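Local coordinates for protein 1-deoxy-D-xylulose 5-phosphate reductoisomerase (Zymomonas mobilis, PDB 1R0K) that catalyses the NADPH- and divalent-metal-dependent rearrangement and reduction of 1-deoxy-D-xylulose 5-phosphate to 2-C-methyl-D-erythritol 4-phosphate in isoprenoid biosynthesis, at residues G319-I331 / A370-L382. Numbering follows the deposited sequence.
Sequences GARPAVMNAANEI and AIDNEARIQAAAL
Ala327 and Ala375 meet methyl to methyl, CB to CB 3.5 Å, and alanines recur along the seam: Ala379 CB lies 3.9 Å from Ala328 CB. Such short side chains let the axes of 321-331 and 370-382 approach to 7.9 Å. Branched residues fill the two ends. Ile371 crosses Val324 at about a right angle, their CG2 methyls touching, while its CD1 presses tightly on Ala320 CB at 3.5 Å. In Ile331 a chi1 of -66° turns CG1 away from its own carbonyl carbon, onto Arg376 O, and leaves CG2 against Ala380. The two helices cross at -48° within the C-terminal four-helix bundle of the reductoisomerase; helix 216-229 also packs on 321-331, against Met325. Polar groups gather along one flank. Within 370-382, Arg376 NE donates to Asp372 OD2, 2.8 Å, in a salt bridge one turn apart, on the syn side but 32° out of the carboxylate plane. Asp372 OD1 accepts from a water that also donates to Ala323 O and accepts from Asn326 ND2, which lies near Glu126, a probable NADPH ligand. Glu330 lays CB over a face of the Arg376 guanidinium; its OE2, 4.3 Å from Arg376 NH2, is too far for a salt bridge.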
ATOM      1  N   GLY B 319      29.608   7.202  -9.338  1.00 18.66           N
ATOM      2  CA  GLY B 319      30.813   6.569  -9.834  1.00 19.08           C
ATOM      3  C   GLY B 319      31.116   5.257  -9.133  1.00 18.17           C
ATOM      4  O   GLY B 319      30.229   4.431  -8.917  1.00 16.43           O
ATOM      5  N   ALA B 320      32.377   5.070  -8.765  1.00 16.38           N
ATOM      6  CA  ALA B 320      32.802   3.844  -8.104  1.00 17.29           C
ATOM      7  C   ALA B 320      32.680   3.876  -6.582  1.00 17.22           C
ATOM      8  O   ALA B 320      32.999   2.890  -5.916  1.00 16.33           O
ATOM      9  CB  ALA B 320      34.241   3.532  -8.496  1.00 17.72           C
ATOM     10  N   ARG B 321      32.222   4.996  -6.031  1.00 17.72           N
ATOM     11  CA  ARG B 321      32.098   5.127  -4.578  1.00 18.69           C
ATOM     12  C   ARG B 321      31.339   3.991  -3.891  1.00 17.76           C
ATOM     13  O   ARG B 321      31.834   3.397  -2.936  1.00 17.88           O
ATOM     14  CB  ARG B 321      31.458   6.471  -4.215  1.00 22.10           C
ATOM     15  CG  ARG B 321      32.458   7.566  -3.841  1.00 27.68           C
ATOM     16  CD  ARG B 321      33.363   7.950  -5.004  1.00 34.27           C
ATOM     17  NE  ARG B 321      34.152   9.147  -4.706  1.00 38.57           N
ATOM     18  CZ  ARG B 321      34.927   9.775  -5.588  1.00 42.18           C
ATOM     19  NH1 ARG B 321      35.027   9.323  -6.832  1.00 41.86           N
ATOM     20  NH2 ARG B 321      35.599  10.864  -5.232  1.00 43.76           N
ATOM     21  N   PRO B 322      30.121   3.679  -4.359  1.00 17.48           N
ATOM     22  CA  PRO B 322      29.367   2.592  -3.724  1.00 17.16           C
ATOM     23  C   PRO B 322      30.136   1.266  -3.715  1.00 15.21           C
ATOM     24  O   PRO B 322      30.143   0.555  -2.715  1.00 14.93           O
ATOM     25  CB  PRO B 322      28.093   2.532  -4.561  1.00 18.09           C
ATOM     26  CG  PRO B 322      27.892   3.985  -4.941  1.00 18.63           C
ATOM     27  CD  PRO B 322      29.292   4.380  -5.356  1.00 18.42           C
ATOM     28  N   ALA B 323      30.786   0.935  -4.828  1.00 13.90           N
ATOM     29  CA  ALA B 323      31.549  -0.304  -4.897  1.00 13.36           C
ATOM     30  C   ALA B 323      32.703  -0.257  -3.897  1.00 14.41           C
ATOM     31  O   ALA B 323      32.994  -1.247  -3.220  1.00 13.45           O
ATOM     32  CB  ALA B 323      32.089  -0.519  -6.318  1.00 13.56           C
ATOM     33  N   VAL B 324      33.359   0.895  -3.807  1.00 13.37           N
ATOM     34  CA  VAL B 324      34.481   1.055  -2.886  1.00 13.09           C
ATOM     35  C   VAL B 324      33.995   0.915  -1.456  1.00 12.08           C
ATOM     36  O   VAL B 324      34.625   0.246  -0.642  1.00 13.41           O
ATOM     37  CB  VAL B 324      35.159   2.439  -3.057  1.00 12.67           C
ATOM     38  CG1 VAL B 324      36.216   2.646  -1.982  1.00 14.47           C
ATOM     39  CG2 VAL B 324      35.784   2.536  -4.441  1.00 13.35           C
ATOM     40  N   MET B 325      32.865   1.543  -1.153  1.00 12.49           N
ATOM     41  CA  MET B 325      32.305   1.468   0.193  1.00 13.95           C
ATOM     42  C   MET B 325      31.990   0.025   0.571  1.00 13.79           C
ATOM     43  O   MET B 325      32.316  -0.420   1.673  1.00 15.76           O
ATOM     44  CB  MET B 325      31.026   2.298   0.284  1.00 14.09           C
ATOM     45  CG  MET B 325      30.405   2.310   1.669  1.00 15.99           C
ATOM     46  SD  MET B 325      28.806   3.137   1.674  1.00 15.38           S
ATOM     47  CE  MET B 325      27.753   1.801   1.144  1.00 20.68           C
ATOM     48  N   ASN B 326      31.356  -0.699  -0.347  1.00 13.45           N
ATOM     49  CA  ASN B 326      30.990  -2.090  -0.095  1.00 14.76           C
ATOM     50  C   ASN B 326      32.214  -2.964   0.150  1.00 14.45           C
ATOM     51  O   ASN B 326      32.249  -3.735   1.110  1.00 16.39           O
ATOM     52  CB  ASN B 326      30.199  -2.660  -1.271  1.00 14.78           C
ATOM     53  CG  ASN B 326      29.811  -4.106  -1.052  1.00 18.47           C
ATOM     54  OD1 ASN B 326      29.001  -4.415  -0.176  1.00 16.27           O
ATOM     55  ND2 ASN B 326      30.396  -5.005  -1.843  1.00 15.81           N
ATOM     56  N   ALA B 327      33.214  -2.848  -0.717  1.00 12.63           N
ATOM     57  CA  ALA B 327      34.430  -3.640  -0.570  1.00 12.80           C
ATOM     58  C   ALA B 327      35.145  -3.317   0.738  1.00 12.01           C
ATOM     59  O   ALA B 327      35.577  -4.217   1.451  1.00 14.22           O
ATOM     60  CB  ALA B 327      35.365  -3.398  -1.749  1.00 12.18           C
ATOM     61  N   ALA B 328      35.277  -2.034   1.055  1.00 12.27           N
ATOM     62  CA  ALA B 328      35.950  -1.650   2.294  1.00 13.20           C
ATOM     63  C   ALA B 328      35.212  -2.205   3.507  1.00 12.50           C
ATOM     64  O   ALA B 328      35.830  -2.627   4.484  1.00 11.58           O
ATOM     65  CB  ALA B 328      36.055  -0.138   2.393  1.00 13.10           C
ATOM     66  N   ASN B 329      33.884  -2.203   3.448  1.00 13.78           N
ATOM     67  CA  ASN B 329      33.093  -2.719   4.559  1.00 13.44           C
ATOM     68  C   ASN B 329      33.354  -4.213   4.767  1.00 13.40           C
ATOM     69  O   ASN B 329      33.412  -4.689   5.901  1.00 13.36           O
ATOM     70  CB  ASN B 329      31.600  -2.474   4.308  1.00 14.26           C
ATOM     71  CG  ASN B 329      30.747  -2.848   5.498  1.00 14.86           C
ATOM     72  OD1 ASN B 329      30.907  -2.290   6.591  1.00 14.28           O
ATOM     73  ND2 ASN B 329      29.837  -3.798   5.302  1.00 12.31           N
ATOM     74  N   GLU B 330      33.516  -4.954   3.675  1.00 12.90           N
ATOM     75  CA  GLU B 330      33.789  -6.388   3.770  1.00 13.66           C
ATOM     76  C   GLU B 330      35.051  -6.625   4.596  1.00 13.69           C
ATOM     77  O   GLU B 330      35.075  -7.472   5.486  1.00 14.21           O
ATOM     78  CB  GLU B 330      33.977  -6.996   2.375  1.00 15.32           C
ATOM     79  CG  GLU B 330      32.702  -7.092   1.554  1.00 17.53           C
ATOM     80  CD  GLU B 330      31.854  -8.304   1.909  1.00 21.49           C
ATOM     81  OE1 GLU B 330      32.125  -8.961   2.940  1.00 22.69           O
ATOM     82  OE2 GLU B 330      30.904  -8.596   1.153  1.00 23.10           O
ATOM     83  N   ILE B 331      36.098  -5.865   4.286  1.00 13.00           N
ATOM     84  CA  ILE B 331      37.375  -5.967   4.977  1.00 11.94           C
ATOM     85  C   ILE B 331      37.257  -5.522   6.427  1.00 11.80           C
ATOM     86  O   ILE B 331      37.720  -6.211   7.332  1.00 12.92           O
ATOM     87  CB  ILE B 331      38.451  -5.090   4.277  1.00 12.24           C
ATOM     88  CG1 ILE B 331      38.739  -5.642   2.883  1.00 13.74           C
ATOM     89  CG2 ILE B 331      39.731  -5.052   5.102  1.00 12.92           C
ATOM     90  CD1 ILE B 331      39.392  -7.009   2.902  1.00 15.38           C
ATOM     91  N   ALA B 370      37.904  -5.125 -10.443  1.00 16.19           N
ATOM     92  CA  ALA B 370      39.181  -4.472 -10.171  1.00 16.31           C
ATOM     93  C   ALA B 370      39.028  -3.475  -9.022  1.00 15.59           C
ATOM     94  O   ALA B 370      39.877  -3.398  -8.136  1.00 16.91           O
ATOM     95  CB  ALA B 370      39.689  -3.762 -11.428  1.00 14.62           C
ATOM     96  N   ILE B 371      37.945  -2.712  -9.045  1.00 16.04           N
ATOM     97  CA  ILE B 371      37.682  -1.732  -8.001  1.00 16.82           C
ATOM     98  C   ILE B 371      37.472  -2.439  -6.668  1.00 16.29           C
ATOM     99  O   ILE B 371      37.991  -2.012  -5.647  1.00 15.22           O
ATOM    100  CB  ILE B 371      36.432  -0.906  -8.333  1.00 18.94           C
ATOM    101  CG1 ILE B 371      36.709  -0.046  -9.562  1.00 18.52           C
ATOM    102  CG2 ILE B 371      36.023  -0.054  -7.134  1.00 17.91           C
ATOM    103  CD1 ILE B 371      35.502   0.683 -10.079  1.00 20.53           C
ATOM    104  N   ASP B 372      36.712  -3.529  -6.685  1.00 15.01           N
ATOM    105  CA  ASP B 372      36.453  -4.283  -5.463  1.00 15.81           C
ATOM    106  C   ASP B 372      37.775  -4.787  -4.895  1.00 15.80           C
ATOM    107  O   ASP B 372      38.044  -4.652  -3.700  1.00 14.73           O
ATOM    108  CB  ASP B 372      35.542  -5.476  -5.750  1.00 15.71           C
ATOM    109  CG  ASP B 372      35.093  -6.185  -4.482  1.00 18.17           C
ATOM    110  OD1 ASP B 372      34.133  -5.708  -3.841  1.00 17.31           O
ATOM    111  OD2 ASP B 372      35.701  -7.215  -4.120  1.00 18.39           O
ATOM    112  N   ASN B 373      38.596  -5.365  -5.769  1.00 15.75           N
ATOM    113  CA  ASN B 373      39.894  -5.907  -5.381  1.00 16.00           C
ATOM    114  C   ASN B 373      40.795  -4.850  -4.765  1.00 15.33           C
ATOM    115  O   ASN B 373      41.347  -5.044  -3.684  1.00 13.52           O
ATOM    116  CB  ASN B 373      40.596  -6.511  -6.602  1.00 19.50           C
ATOM    117  CG  ASN B 373      42.054  -6.852  -6.327  1.00 24.01           C
ATOM    118  OD1 ASN B 373      42.356  -7.708  -5.499  1.00 24.28           O
ATOM    119  ND2 ASN B 373      42.967  -6.172  -7.021  1.00 24.00           N
ATOM    120  N   GLU B 374      40.946  -3.732  -5.466  1.00 14.49           N
ATOM    121  CA  GLU B 374      41.796  -2.649  -4.999  1.00 14.97           C
ATOM    122  C   GLU B 374      41.274  -2.034  -3.699  1.00 15.88           C
ATOM    123  O   GLU B 374      42.050  -1.782  -2.776  1.00 15.78           O
ATOM    124  CB  GLU B 374      41.910  -1.573  -6.082  1.00 15.93           C
ATOM    125  CG  GLU B 374      43.021  -0.557  -5.861  1.00 16.21           C
ATOM    126  CD  GLU B 374      44.392  -1.199  -5.710  1.00 17.29           C
ATOM    127  OE1 GLU B 374      44.659  -2.216  -6.384  1.00 16.61           O
ATOM    128  OE2 GLU B 374      45.211  -0.675  -4.925  1.00 17.46           O
ATOM    129  N   ALA B 375      39.968  -1.786  -3.632  1.00 12.25           N
ATOM    130  CA  ALA B 375      39.371  -1.207  -2.428  1.00 12.75           C
ATOM    131  C   ALA B 375      39.681  -2.083  -1.216  1.00 13.16           C
ATOM    132  O   ALA B 375      40.001  -1.577  -0.142  1.00 13.64           O
ATOM    133  CB  ALA B 375      37.864  -1.066  -2.600  1.00 10.72           C
ATOM    134  N   ARG B 376      39.575  -3.398  -1.396  1.00 13.25           N
ATOM    135  CA  ARG B 376      39.862  -4.358  -0.333  1.00 13.62           C
ATOM    136  C   ARG B 376      41.305  -4.237   0.148  1.00 14.80           C
ATOM    137  O   ARG B 376      41.581  -4.273   1.347  1.00 13.56           O
ATOM    138  CB  ARG B 376      39.622  -5.789  -0.828  1.00 15.02           C
ATOM    139  CG  ARG B 376      38.163  -6.206  -0.876  1.00 15.03           C
ATOM    140  CD  ARG B 376      37.973  -7.495  -1.670  1.00 17.90           C
ATOM    141  NE  ARG B 376      36.609  -7.999  -1.550  1.00 20.14           N
ATOM    142  CZ  ARG B 376      36.165  -8.710  -0.516  1.00 22.55           C
ATOM    143  NH1 ARG B 376      36.985  -9.013   0.485  1.00 21.24           N
ATOM    144  NH2 ARG B 376      34.897  -9.101  -0.470  1.00 18.99           N
ATOM    145  N   ILE B 377      42.231  -4.113  -0.794  1.00 14.54           N
ATOM    146  CA  ILE B 377      43.638  -3.993  -0.448  1.00 14.77           C
ATOM    147  C   ILE B 377      43.919  -2.671   0.268  1.00 15.30           C
ATOM    148  O   ILE B 377      44.646  -2.638   1.258  1.00 16.30           O
ATOM    149  CB  ILE B 377      44.511  -4.110  -1.711  1.00 14.42           C
ATOM    150  CG1 ILE B 377      44.435  -5.543  -2.243  1.00 15.88           C
ATOM    151  CG2 ILE B 377      45.951  -3.719  -1.400  1.00 15.96           C
ATOM    152  CD1 ILE B 377      45.157  -5.754  -3.550  1.00 17.86           C
ATOM    153  N   GLN B 378      43.334  -1.587  -0.229  1.00 17.28           N
ATOM    154  CA  GLN B 378      43.515  -0.264   0.372  1.00 17.65           C
ATOM    155  C   GLN B 378      42.912  -0.200   1.778  1.00 18.73           C
ATOM    156  O   GLN B 378      43.497   0.387   2.692  1.00 17.23           O
ATOM    157  CB  GLN B 378      42.858   0.794  -0.509  1.00 19.22           C
ATOM    158  CG  GLN B 378      43.446   0.881  -1.900  1.00 24.24           C
ATOM    159  CD  GLN B 378      44.600   1.843  -1.968  1.00 29.84           C
ATOM    160  OE1 GLN B 378      45.561   1.741  -1.196  1.00 31.91           O
ATOM    161  NE2 GLN B 378      44.517   2.797  -2.891  1.00 31.99           N
ATOM    162  N   ALA B 379      41.735  -0.795   1.941  1.00 16.82           N
ATOM    163  CA  ALA B 379      41.067  -0.810   3.233  1.00 17.03           C
ATOM    164  C   ALA B 379      41.926  -1.567   4.241  1.00 17.32           C
ATOM    165  O   ALA B 379      42.127  -1.106   5.369  1.00 18.87           O
ATOM    166  CB  ALA B 379      39.690  -1.473   3.108  1.00 16.19           C
ATOM    167  N   ALA B 380      42.432  -2.726   3.828  1.00 16.38           N
ATOM    168  CA  ALA B 380      43.271  -3.549   4.694  1.00 18.04           C
ATOM    169  C   ALA B 380      44.506  -2.773   5.137  1.00 20.04           C
ATOM    170  O   ALA B 380      44.906  -2.842   6.302  1.00 21.34           O
ATOM    171  CB  ALA B 380      43.689  -4.826   3.969  1.00 18.72           C
ATOM    172  N   ALA B 381      45.108  -2.040   4.203  1.00 20.20           N
ATOM    173  CA  ALA B 381      46.298  -1.251   4.500  1.00 21.84           C
ATOM    174  C   ALA B 381      45.957  -0.199   5.544  1.00 24.40           C
ATOM    175  O   ALA B 381      46.724   0.023   6.477  1.00 25.53           O
ATOM    176  CB  ALA B 381      46.818  -0.583   3.235  1.00 19.98           C
ATOM    177  N   LEU B 382      44.804   0.444   5.378  1.00 25.20           N
ATOM    178  CA  LEU B 382      44.347   1.476   6.307  1.00 27.41           C
ATOM    179  C   LEU B 382      43.967   0.873   7.658  1.00 30.96           C
ATOM    180  O   LEU B 382      44.246   1.451   8.711  1.00 31.23           O
ATOM    181  CB  LEU B 382      43.142   2.214   5.719  1.00 25.12           C
ATOM    182  CG  LEU B 382      43.423   3.069   4.479  1.00 25.20           C
ATOM    183  CD1 LEU B 382      42.124   3.432   3.780  1.00 22.35           C
ATOM    184  CD2 LEU B 382      44.184   4.323   4.895  1.00 26.15           C
TER
HETATM  185  O   HOH W   1      32.300  -3.798  -4.067  1.00 15.96           O